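Local coordinates for protein beta-mannosidase (PDB 4CVU) that probably hydrolyses terminal beta-linked mannose from the non-reducing ends of oligosaccharides as a family 2 glycoside hydrolase, at residues 34-39 / 92-97; 119-124 / 144-149; 579-584 / 676-681; 593-598 / 688-693. One frame throughout, in Å; residues are numbered along the deposited sequence.

The four contacts form two pairs on opposite sides of the chain's centre. Contacts 1 and 2 belong to the galactose-binding-like domain, reach the same six-stranded antiparallel sheet and touch each other, chiefly at Asp149. Both lie near the surface: contact 1 relies on a backbone bond, paired lysine stems and two waters, contact 2 on a disulfide beside an attached glycan. Contacts 3 and 4 share helix 664-692, their centres about 10 Å apart, and depend on aromatic rings. Contact 3, partly buried, joins a loop to the middle of that helix, whereas contact 4, the buried one, packs a strand of the probable catalytic barrel against the helix's C-terminal part.

Contact 1 (34-39 / 92-97); sequences ALQKWT and KPISGL
Lys37 and Lys92 form the close-packed part of this contact. Lys92 N donates to Lys37 O at 3.0 Å, and beside this bond the two side chains run next to each other in the same direction. Their stems press together at the CG atoms, where Lys37 CG and Lys92 CG are 3.3 Å apart, tighter than ordinary van der Waals contact. Lys37 leaves its backbone with CG opposite the N (chi1 162°) and bends at chi2, which brings it alongside its neighbour. The ammonium groups, Lys37 NZ and Lys92 NZ, end 4.5 Å apart; both lysines are exposed, so solvent probably screens their like charges.

The other half is looser and mediated by water. One water donates to Gln36 OE1 at 2.7 Å and also to Lys92 O, while accepting from Lys37 N at 3.0 Å; it occupies the place where the two backbones have begun to part. A second water accepts from Gln36 NE2 at 2.9 Å and donates to Ser95 O. The Gln36 side chain, its amide held at both ends, crosses that of Ile94 at about a right angle, with OE1 resting on CG1 and CG2.

In the galactose-binding-like domain, the Lys37-Lys92 bond prolongs the antiparallel pairing of strands 38-41 and 87-91, in which Thr39 bonds to Thr90. Ile94 leans on strand 215-221 of another sheet, and Gln36 touches His31 of strand 29-32.

Contact 2 (119-124 / 144-149); sequences KFCDHI and ASCKSD. With MAN (alpha-D-mannopyranose), chain C; MAN (alpha-D-mannopyranose), chain B.
The imidazole of His123 lies between Ser145 and a mannose of the glycan attached to the protein, each approaching the ring obliquely. Ser145 OG comes to 3.4 Å from His123 CE1, and O3 of the mannose in chain C lies at the other end of the side chain, 3.4 Å from His123 CB. The histidine closes a beta hairpin of the galactose-binding-like domain, whose type I' turn runs from Phe120 to His123 and joins strands 116-120 and 123-126. Phe120 N donates to His123 O, and His123 N bonds back to Phe120 O at 3.2 Å.

The turn is tied covalently to the chain following the helix that begins at 140 by the disulfide between Cys121 and Cys146. Cys121 SG stands opposite its backbone N (chi1 -164°), a rotation that carries the sulfur out of the turn toward its partner. The S-S torsion of 87° is close to the relaxed right angle. Ser145, the residue before Cys146, does not hydrogen-bond the histidine; its OG bonds to Ala142 O in the preceding turn.

On strand 123-126, an edge strand of its sheet within the chain, Ile124 meets two sugars. Its CG2 is 3.3 Å from O6 of the mannose in chain B. Ile124 N donates to O4 of the chain C mannose at 3.1 Å, almost straight, with an N-H...O angle of 173°.

Contact 3 (579-584 / 676-681); sequences VSFDTS and QLFQAD
Phe581 reaches from its loop to the helix and meets Phe678 and Asp681. Its CE2 lies 3.6 Å from Phe678 CE1, in an oblique meeting of the two rings with planes at 76°. At its CE1 corner the Phe581 ring comes edge-on to the helix backbone, with Asp681 C in the ring plane at 3.5 Å; Asp681 CB lies 3.9 Å from the same CE1. The outer end of the ring, CE2, CZ and CE1, thus fits into the corner between Phe678 and the main chain at Asp681. Ser580 adds its OG at the edge of the Phe678 ring, 3.5 Å from CZ. Phe678 extends to meet both loop residues because its CG stands opposite the backbone N (chi1 169°).

Behind this first shell, a type I turn from Val579 to Asp582 sets the two loop side chains next to each other, closed by Asp582 N to Val579 O at 2.9 Å. An Asx turn follows: Asp582 OD1 accepts Ser584 N at 3.0 Å and Ser584 OG at 2.7 Å, both from the same face of the carboxylate. Farther out, Phe597 and Tyr655 make edge-to-face pairs with Phe678 and Phe581 respectively. Asp681 OD2 is bonded to the hydroxyls of Tyr656 and Tyr886, the latter within the C-terminal Ig-fold region.

The loop between strands 570-572 and 592-595 is thus fixed to helix 664-692 by apolar and van der Waals contact, while its own hydrogen bonds preserve its shape. The two tyrosine hydroxyls would probably stabilise a negative charge on Asp681.

Contact 4 (593-598 / 688-693); sequences NEFGFI and QFYRRG
Phe595 and Tyr690 make an edge-to-face aromatic pair, the one direct contact between 593-598 and 688-693. The edge of the tyrosine points at the face of the phenylalanine: Tyr690 CE2 stands 3.6 Å above the Phe595 ring plane, over its centre. The ring centroids are 5.0 Å apart and the planes meet at 62°, tilted from a perfect T. Phe595 takes a chi1 of 56°, with CG between its backbone N and carbonyl carbon, a rotation that turns the ring face to Tyr690 CE2. The closest atoms are Phe595 CE1 and Tyr690 CE2, at 3.7 Å. Ile687 of the same helix and Tyr705 of strand 702-705 also touch the phenylalanine.

The polar interactions lie to one side of the rings. A water donates to Tyr690 OH at 3.0 Å and to Glu594 O at 3.2 Å, bridging helix and strand. Tyr690 OH is also bonded to Glu686 OE1, one helical turn earlier, which helps hold the hydroxyl end of the ring in place. Glu594 leaves its backbone pointing away from the helix segment; its carboxylate makes a salt bridge with Arg420 and a hydrogen bond with Tyr573 OH.

A strand residue turned outward onto a covering helix, while its neighbour turns inward, is consistent with the (beta/alpha)8 barrel of family 2 glycoside hydrolases. Helix 664-692 is the last helix before strand 702-705 in the long connection from strand 592-595, probably one of the barrel's beta-alpha units.

Contact 1 (34-39 / 92-97)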
# COMPACT_ATOMS: atom_id res chain seq x y z
N ALA A 34 26.61 1.94 -20.97
CA ALA A 34 25.73 1.02 -20.29
C ALA A 34 26.45 -0.19 -19.73
O ALA A 34 26.01 -0.77 -18.75
CB ALA A 34 24.61 0.55 -21.22
N LEU A 35 27.54 -0.60 -20.38
CA LEU A 35 28.27 -1.80 -19.98
C LEU A 35 29.34 -1.47 -18.96
O LEU A 35 30.01 -2.37 -18.47
CB LEU A 35 28.89 -2.48 -21.21
CG LEU A 35 27.86 -2.87 -22.29
CD1 LEU A 35 28.53 -3.41 -23.54
CD2 LEU A 35 26.85 -3.86 -21.75
N GLN A 36 29.52 -0.18 -18.66
CA GLN A 36 30.46 0.24 -17.63
C GLN A 36 29.76 0.15 -16.28
O GLN A 36 28.55 0.01 -16.21
CB GLN A 36 30.95 1.65 -17.88
CG GLN A 36 31.81 1.79 -19.12
CD GLN A 36 33.05 0.90 -19.09
OE1 GLN A 36 33.75 0.85 -18.09
NE2 GLN A 36 33.31 0.21 -20.19
N LYS A 37 30.53 0.25 -15.22
CA LYS A 37 30.02 0.03 -13.88
C LYS A 37 29.87 1.37 -13.13
O LYS A 37 30.86 2.09 -12.95
CB LYS A 37 30.94 -0.98 -13.18
CG LYS A 37 30.83 -1.03 -11.66
CD LYS A 37 29.87 -2.07 -11.13
CE LYS A 37 29.95 -2.16 -9.60
NZ LYS A 37 31.21 -2.82 -9.13
N TRP A 38 28.65 1.68 -12.71
CA TRP A 38 28.32 2.99 -12.12
C TRP A 38 27.94 2.95 -10.63
O TRP A 38 27.23 2.05 -10.17
CB TRP A 38 27.16 3.64 -12.92
CG TRP A 38 27.57 3.99 -14.31
CD1 TRP A 38 27.40 3.22 -15.42
CD2 TRP A 38 28.25 5.16 -14.73
NE1 TRP A 38 27.93 3.85 -16.50
CE2 TRP A 38 28.49 5.04 -16.11
CE3 TRP A 38 28.70 6.32 -14.07
CZ2 TRP A 38 29.13 6.03 -16.86
CZ3 TRP A 38 29.36 7.29 -14.81
CH2 TRP A 38 29.56 7.15 -16.20
N THR A 39 28.37 3.97 -9.90
CA THR A 39 27.97 4.22 -8.53
C THR A 39 27.37 5.61 -8.42
O THR A 39 27.85 6.56 -9.04
CB THR A 39 29.17 4.11 -7.56
OG1 THR A 39 29.72 2.80 -7.66
CG2 THR A 39 28.74 4.32 -6.12
N LYS A 92 33.63 3.09 -12.52
CA LYS A 92 34.87 2.46 -12.15
C LYS A 92 35.87 2.85 -13.24
O LYS A 92 35.47 3.24 -14.34
CB LYS A 92 34.72 0.94 -12.10
CG LYS A 92 33.73 0.44 -11.09
CD LYS A 92 34.14 0.81 -9.67
CE LYS A 92 33.56 -0.17 -8.67
NZ LYS A 92 33.92 0.23 -7.28
N PRO A 93 37.17 2.73 -12.93
CA PRO A 93 38.18 2.98 -13.96
C PRO A 93 37.85 2.24 -15.25
O PRO A 93 37.59 1.03 -15.21
CB PRO A 93 39.46 2.45 -13.31
CG PRO A 93 39.26 2.75 -11.86
CD PRO A 93 37.78 2.58 -11.60
N ILE A 94 37.82 2.98 -16.38
CA ILE A 94 37.44 2.43 -17.69
C ILE A 94 38.65 1.76 -18.33
O ILE A 94 39.69 2.40 -18.52
CB ILE A 94 36.88 3.52 -18.65
CG1 ILE A 94 35.69 4.23 -18.02
CG2 ILE A 94 36.47 2.91 -19.99
CD1 ILE A 94 35.09 5.32 -18.88
N SER A 95 38.53 0.49 -18.66
CA SER A 95 39.64 -0.26 -19.23
C SER A 95 39.50 -0.35 -20.76
O SER A 95 38.44 -0.03 -21.31
CB SER A 95 39.65 -1.65 -18.65
OG SER A 95 38.50 -2.33 -19.08
N GLY A 96 40.57 -0.76 -21.42
CA GLY A 96 40.55 -1.03 -22.86
C GLY A 96 40.62 0.16 -23.83
O GLY A 96 40.37 -0.01 -25.01
N LEU A 97 40.92 1.36 -23.35
CA LEU A 97 41.09 2.50 -24.26
C LEU A 97 42.56 2.51 -24.74
O LEU A 97 43.47 2.24 -23.95
CB LEU A 97 40.73 3.84 -23.59
CG LEU A 97 39.31 3.99 -23.00
CD1 LEU A 97 39.22 5.20 -22.09
CD2 LEU A 97 38.27 4.08 -24.09
O HOH W 1 33.39 1.06 -15.43
O HOH W 2 35.89 -1.14 -20.51

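Contact 2 (119-124 / 144-149)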
# COMPACT_ATOMS: atom_id res chain seq x y z
N LYS A 119 33.49 15.12 -15.79
CA LYS A 119 34.91 14.99 -15.50
C LYS A 119 35.46 13.68 -16.02
O LYS A 119 34.84 12.63 -15.89
CB LYS A 119 35.20 15.05 -14.00
CG LYS A 119 35.08 16.42 -13.38
CD LYS A 119 35.67 16.41 -11.98
CE LYS A 119 35.16 17.60 -11.17
NZ LYS A 119 36.05 17.93 -10.02
N PHE A 120 36.66 13.75 -16.59
CA PHE A 120 37.33 12.58 -17.12
C PHE A 120 38.78 12.62 -16.62
O PHE A 120 39.52 13.59 -16.88
CB PHE A 120 37.25 12.57 -18.66
CG PHE A 120 37.64 11.25 -19.28
CD1 PHE A 120 36.75 10.20 -19.31
CD2 PHE A 120 38.89 11.06 -19.81
CE1 PHE A 120 37.09 8.99 -19.88
CE2 PHE A 120 39.25 9.85 -20.38
CZ PHE A 120 38.35 8.81 -20.42
N CYS A 121 39.16 11.58 -15.89
CA CYS A 121 40.40 11.56 -15.12
C CYS A 121 40.56 12.85 -14.32
O CYS A 121 41.59 13.52 -14.41
CB CYS A 121 41.60 11.33 -16.03
SG CYS A 121 43.08 10.83 -15.10
N ASP A 122 39.52 13.26 -13.62
CA ASP A 122 39.56 14.40 -12.70
C ASP A 122 39.62 15.81 -13.34
O ASP A 122 39.75 16.81 -12.66
CB ASP A 122 40.72 14.21 -11.73
CG ASP A 122 40.30 14.29 -10.30
OD1 ASP A 122 39.32 15.00 -10.00
OD2 ASP A 122 40.96 13.66 -9.46
N HIS A 123 39.48 15.88 -14.66
CA HIS A 123 39.45 17.13 -15.38
C HIS A 123 38.04 17.49 -15.82
O HIS A 123 37.41 16.70 -16.46
CB HIS A 123 40.31 16.97 -16.62
CG HIS A 123 41.76 16.77 -16.32
ND1 HIS A 123 42.75 17.05 -17.23
CD2 HIS A 123 42.38 16.35 -15.20
CE1 HIS A 123 43.92 16.79 -16.68
NE2 HIS A 123 43.73 16.37 -15.45
N ILE A 124 37.59 18.70 -15.52
CA ILE A 124 36.31 19.13 -16.02
C ILE A 124 36.45 19.31 -17.51
O ILE A 124 37.17 20.16 -17.98
CB ILE A 124 35.83 20.43 -15.39
CG1 ILE A 124 35.54 20.20 -13.93
CG2 ILE A 124 34.56 20.91 -16.08
CD1 ILE A 124 35.46 21.44 -13.10
N ALA A 144 45.55 11.32 -21.93
CA ALA A 144 47.02 11.29 -22.03
C ALA A 144 47.69 11.60 -20.70
O ALA A 144 48.65 10.95 -20.35
CB ALA A 144 47.50 12.26 -23.10
N SER A 145 47.18 12.59 -19.97
CA SER A 145 47.70 12.92 -18.63
C SER A 145 47.37 11.86 -17.56
O SER A 145 47.95 11.88 -16.47
CB SER A 145 47.13 14.27 -18.17
OG SER A 145 45.76 14.16 -17.77
N CYS A 146 46.44 10.96 -17.87
CA CYS A 146 45.93 10.04 -16.85
C CYS A 146 46.95 8.99 -16.48
O CYS A 146 47.38 8.21 -17.33
CB CYS A 146 44.62 9.36 -17.27
SG CYS A 146 43.56 8.98 -15.85
N LYS A 147 47.29 8.95 -15.20
CA LYS A 147 48.32 8.06 -14.68
C LYS A 147 47.83 6.60 -14.50
O LYS A 147 48.63 5.68 -14.35
CB LYS A 147 48.85 8.63 -13.36
CG LYS A 147 49.47 10.02 -13.52
CD LYS A 147 50.14 10.56 -12.26
N SER A 148 46.50 6.41 -14.53
CA SER A 148 45.88 5.08 -14.60
C SER A 148 44.58 5.12 -15.44
O SER A 148 44.28 6.14 -16.07
CB SER A 148 45.61 4.54 -13.18
OG SER A 148 45.18 5.57 -12.31
N ASP A 149 43.84 4.02 -15.46
CA ASP A 149 42.56 3.95 -16.19
C ASP A 149 41.60 5.07 -15.77
O ASP A 149 41.43 5.32 -14.58
CB ASP A 149 41.89 2.59 -15.96
CG ASP A 149 42.52 1.47 -16.79
OD1 ASP A 149 43.62 1.67 -17.37
OD2 ASP A 149 41.90 0.39 -16.85
C1 MAN C . 40.04 23.79 -15.96
C2 MAN C . 40.88 22.55 -16.23
C3 MAN C . 40.22 21.31 -15.63
C4 MAN C . 39.91 21.55 -14.15
C5 MAN C . 39.02 22.79 -14.02
C6 MAN C . 38.68 23.11 -12.57
O2 MAN C . 42.19 22.72 -15.71
O3 MAN C . 41.03 20.17 -15.82
O4 MAN C . 39.30 20.40 -13.58
O5 MAN C . 39.65 23.93 -14.60
O6 MAN C . 37.88 24.29 -12.52
C1 MAN B . 36.77 24.66 -16.29
C2 MAN B . 38.19 24.92 -16.82
C3 MAN B . 38.11 25.38 -18.26
C4 MAN B . 37.35 24.33 -19.07
C5 MAN B . 35.98 24.06 -18.45
C6 MAN B . 35.22 22.97 -19.20
O2 MAN B . 38.90 23.70 -16.80
O3 MAN B . 39.40 25.55 -18.80
O4 MAN B . 37.15 24.78 -20.38
O5 MAN B . 36.11 23.69 -17.10
O6 MAN B . 33.93 22.94 -18.65

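Contact 3 (579-584 / 676-681)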
# COMPACT_ATOMS: atom_id res chain seq x y z
N VAL A 579 -23.96 23.19 -18.28
CA VAL A 579 -23.98 23.31 -19.73
C VAL A 579 -23.18 22.24 -20.46
O VAL A 579 -23.01 22.32 -21.70
CB VAL A 579 -23.48 24.70 -20.19
CG1 VAL A 579 -24.40 25.80 -19.67
CG2 VAL A 579 -22.04 24.94 -19.76
N SER A 580 -22.68 21.23 -19.73
CA SER A 580 -21.78 20.24 -20.30
C SER A 580 -22.30 19.52 -21.53
O SER A 580 -21.52 19.15 -22.38
CB SER A 580 -21.42 19.21 -19.22
OG SER A 580 -20.77 19.85 -18.11
N PHE A 581 -23.60 19.29 -21.60
CA PHE A 581 -24.23 18.59 -22.72
C PHE A 581 -25.04 19.53 -23.61
O PHE A 581 -25.86 19.10 -24.39
CB PHE A 581 -25.12 17.49 -22.17
CG PHE A 581 -24.34 16.46 -21.40
CD1 PHE A 581 -23.52 15.58 -22.08
CD2 PHE A 581 -24.40 16.39 -20.03
CE1 PHE A 581 -22.77 14.62 -21.38
CE2 PHE A 581 -23.65 15.42 -19.32
CZ PHE A 581 -22.84 14.57 -20.02
N ASP A 582 -24.77 20.80 -23.46
CA ASP A 582 -25.47 21.84 -24.23
C ASP A 582 -24.62 22.28 -25.40
O ASP A 582 -23.68 23.08 -25.26
CB ASP A 582 -25.73 23.03 -23.32
CG ASP A 582 -26.52 24.11 -24.02
OD1 ASP A 582 -26.72 23.96 -25.25
OD2 ASP A 582 -26.90 25.09 -23.36
N THR A 583 -24.93 21.76 -26.59
CA THR A 583 -24.10 22.03 -27.76
C THR A 583 -23.99 23.51 -28.15
O THR A 583 -23.06 23.88 -28.87
CB THR A 583 -24.59 21.29 -29.01
OG1 THR A 583 -25.95 21.64 -29.23
CG2 THR A 583 -24.46 19.78 -28.82
N SER A 584 -24.89 24.37 -27.65
CA SER A 584 -24.71 25.80 -27.91
C SER A 584 -23.59 26.42 -27.05
O SER A 584 -23.21 27.56 -27.28
CB SER A 584 -26.04 26.56 -27.76
OG SER A 584 -26.61 26.38 -26.49
N GLN A 676 -16.35 8.58 -14.30
CA GLN A 676 -15.95 8.15 -15.63
C GLN A 676 -17.09 8.15 -16.64
O GLN A 676 -16.86 8.36 -17.78
CB GLN A 676 -15.36 6.73 -15.59
CG GLN A 676 -14.02 6.73 -14.93
CD GLN A 676 -13.32 5.41 -15.08
OE1 GLN A 676 -13.67 4.58 -15.92
NE2 GLN A 676 -12.27 5.25 -14.33
N LEU A 677 -18.31 7.88 -16.18
CA LEU A 677 -19.45 7.85 -17.06
C LEU A 677 -19.73 9.25 -17.56
O LEU A 677 -20.13 9.43 -18.73
CB LEU A 677 -20.69 7.31 -16.35
CG LEU A 677 -20.70 5.83 -15.93
CD1 LEU A 677 -22.02 5.54 -15.25
CD2 LEU A 677 -20.49 4.88 -17.11
N PHE A 678 -19.58 10.21 -16.65
CA PHE A 678 -19.88 11.62 -17.00
C PHE A 678 -18.84 12.09 -18.03
O PHE A 678 -19.21 12.60 -19.06
CB PHE A 678 -19.85 12.53 -15.77
CG PHE A 678 -19.89 13.97 -16.14
CD1 PHE A 678 -21.09 14.60 -16.39
CD2 PHE A 678 -18.73 14.66 -16.32
CE1 PHE A 678 -21.13 15.91 -16.79
CE2 PHE A 678 -18.75 15.97 -16.74
CZ PHE A 678 -19.96 16.60 -16.97
N GLN A 679 -17.55 11.80 -17.79
CA GLN A 679 -16.47 12.17 -18.72
C GLN A 679 -16.68 11.54 -20.08
O GLN A 679 -16.46 12.21 -21.07
CB GLN A 679 -15.10 11.72 -18.18
CG GLN A 679 -13.86 12.14 -18.98
CD GLN A 679 -12.65 11.26 -18.59
OE1 GLN A 679 -12.86 10.14 -18.23
NE2 GLN A 679 -11.44 11.73 -18.75
N ALA A 680 -16.99 10.23 -20.14
CA ALA A 680 -17.21 9.56 -21.43
C ALA A 680 -18.33 10.24 -22.23
O ALA A 680 -18.18 10.51 -23.42
CB ALA A 680 -17.57 8.15 -21.20
N ASP A 681 -19.43 10.45 -21.56
CA ASP A 681 -20.63 10.96 -22.21
C ASP A 681 -20.39 12.40 -22.69
O ASP A 681 -20.88 12.79 -23.75
CB ASP A 681 -21.83 10.86 -21.26
CG ASP A 681 -22.51 9.47 -21.30
OD1 ASP A 681 -22.26 8.70 -22.24
OD2 ASP A 681 -23.30 9.13 -20.36

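Contact 4 (593-598 / 688-693)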
# COMPACT_ATOMS: atom_id res chain seq x y z
N ASN A 593 -8.25 20.79 -30.87
CA ASN A 593 -6.98 20.17 -30.49
C ASN A 593 -6.86 19.80 -29.03
O ASN A 593 -5.91 19.08 -28.65
CB ASN A 593 -5.82 21.07 -30.92
CG ASN A 593 -5.55 22.22 -29.98
OD1 ASN A 593 -6.47 22.85 -29.49
ND2 ASN A 593 -4.28 22.53 -29.75
N GLU A 594 -7.81 20.31 -28.23
CA GLU A 594 -7.88 20.13 -26.76
C GLU A 594 -9.29 20.27 -26.23
O GLU A 594 -9.97 21.29 -26.47
CB GLU A 594 -7.08 21.21 -26.01
CG GLU A 594 -5.60 21.17 -26.14
CD GLU A 594 -4.86 22.01 -25.09
OE1 GLU A 594 -5.36 22.13 -23.96
OE2 GLU A 594 -3.71 22.48 -25.36
N PHE A 595 -9.72 19.30 -25.44
CA PHE A 595 -10.98 19.41 -24.69
C PHE A 595 -11.11 18.30 -23.67
O PHE A 595 -10.66 17.17 -23.90
CB PHE A 595 -12.20 19.43 -25.62
CG PHE A 595 -12.29 18.24 -26.54
CD1 PHE A 595 -11.56 18.21 -27.75
CD2 PHE A 595 -13.11 17.16 -26.23
CE1 PHE A 595 -11.66 17.11 -28.60
CE2 PHE A 595 -13.19 16.06 -27.08
CZ PHE A 595 -12.49 16.05 -28.27
N GLY A 596 -11.70 18.63 -22.52
CA GLY A 596 -11.90 17.60 -21.47
C GLY A 596 -12.45 18.03 -20.13
O GLY A 596 -12.85 19.19 -19.94
N PHE A 597 -12.57 17.03 -19.25
CA PHE A 597 -13.09 17.12 -17.88
C PHE A 597 -12.32 15.99 -17.15
O PHE A 597 -12.09 14.99 -17.80
CB PHE A 597 -14.55 16.79 -17.88
CG PHE A 597 -15.31 17.34 -16.70
CD1 PHE A 597 -15.44 16.65 -15.55
CD2 PHE A 597 -15.92 18.60 -16.80
CE1 PHE A 597 -16.13 17.16 -14.47
CE2 PHE A 597 -16.62 19.11 -15.76
CZ PHE A 597 -16.75 18.42 -14.59
N ILE A 598 -11.92 16.11 -15.88
CA ILE A 598 -11.18 15.00 -15.17
C ILE A 598 -12.03 13.86 -14.67
O ILE A 598 -13.25 14.05 -14.46
CB ILE A 598 -10.31 15.54 -14.03
CG1 ILE A 598 -11.20 16.09 -12.90
CG2 ILE A 598 -9.36 16.62 -14.53
CD1 ILE A 598 -10.49 16.31 -11.58
N GLN A 688 -18.96 14.13 -31.39
CA GLN A 688 -19.97 14.03 -32.44
C GLN A 688 -20.32 15.43 -32.97
O GLN A 688 -20.61 15.59 -34.14
CB GLN A 688 -21.22 13.31 -31.93
CG GLN A 688 -22.02 14.04 -30.86
CD GLN A 688 -23.26 13.27 -30.42
OE1 GLN A 688 -23.25 12.04 -30.28
NE2 GLN A 688 -24.36 14.01 -30.21
N PHE A 689 -20.27 16.43 -32.11
CA PHE A 689 -20.51 17.83 -32.54
C PHE A 689 -19.36 18.38 -33.42
O PHE A 689 -19.59 19.01 -34.45
CB PHE A 689 -20.72 18.71 -31.30
CG PHE A 689 -20.65 20.17 -31.58
CD1 PHE A 689 -21.78 20.88 -31.92
CD2 PHE A 689 -19.44 20.84 -31.48
CE1 PHE A 689 -21.71 22.22 -32.16
CE2 PHE A 689 -19.36 22.19 -31.75
CZ PHE A 689 -20.50 22.88 -32.09
N TYR A 690 -18.13 18.08 -33.04
CA TYR A 690 -16.97 18.46 -33.86
C TYR A 690 -17.00 17.76 -35.24
O TYR A 690 -16.79 18.40 -36.27
CB TYR A 690 -15.63 18.16 -33.16
CG TYR A 690 -15.40 18.93 -31.88
CD1 TYR A 690 -15.75 20.28 -31.76
CD2 TYR A 690 -14.88 18.27 -30.73
CE1 TYR A 690 -15.59 20.95 -30.56
CE2 TYR A 690 -14.72 18.95 -29.54
CZ TYR A 690 -15.06 20.29 -29.45
OH TYR A 690 -14.89 20.98 -28.24
N ARG A 691 -17.29 16.46 -35.23
CA ARG A 691 -17.32 15.70 -36.47
C ARG A 691 -18.40 16.10 -37.45
O ARG A 691 -18.14 16.15 -38.63
CB ARG A 691 -17.50 14.25 -36.20
CG ARG A 691 -16.25 13.65 -35.58
CD ARG A 691 -16.37 12.15 -35.63
NE ARG A 691 -16.32 11.61 -36.99
CZ ARG A 691 -16.28 10.30 -37.26
NH1 ARG A 691 -16.27 9.42 -36.25
NH2 ARG A 691 -16.21 9.86 -38.51
N ARG A 692 -19.62 16.28 -36.96
CA ARG A 692 -20.72 16.86 -37.78
C ARG A 692 -20.34 18.20 -38.44
O ARG A 692 -20.83 18.56 -39.53
CB ARG A 692 -21.96 17.05 -36.90
CG ARG A 692 -23.15 17.63 -37.66
CD ARG A 692 -24.36 17.90 -36.79
NE ARG A 692 -24.10 18.95 -35.81
CZ ARG A 692 -24.98 19.37 -34.90
NH1 ARG A 692 -26.20 18.84 -34.84
NH2 ARG A 692 -24.63 20.32 -34.03
N GLY A 693 -19.54 18.98 -37.74
CA GLY A 693 -19.04 20.24 -38.26
C GLY A 693 -18.25 20.13 -39.57
O GLY A 693 -18.08 21.12 -40.24
O HOH W 3 -12.21 22.18 -28.56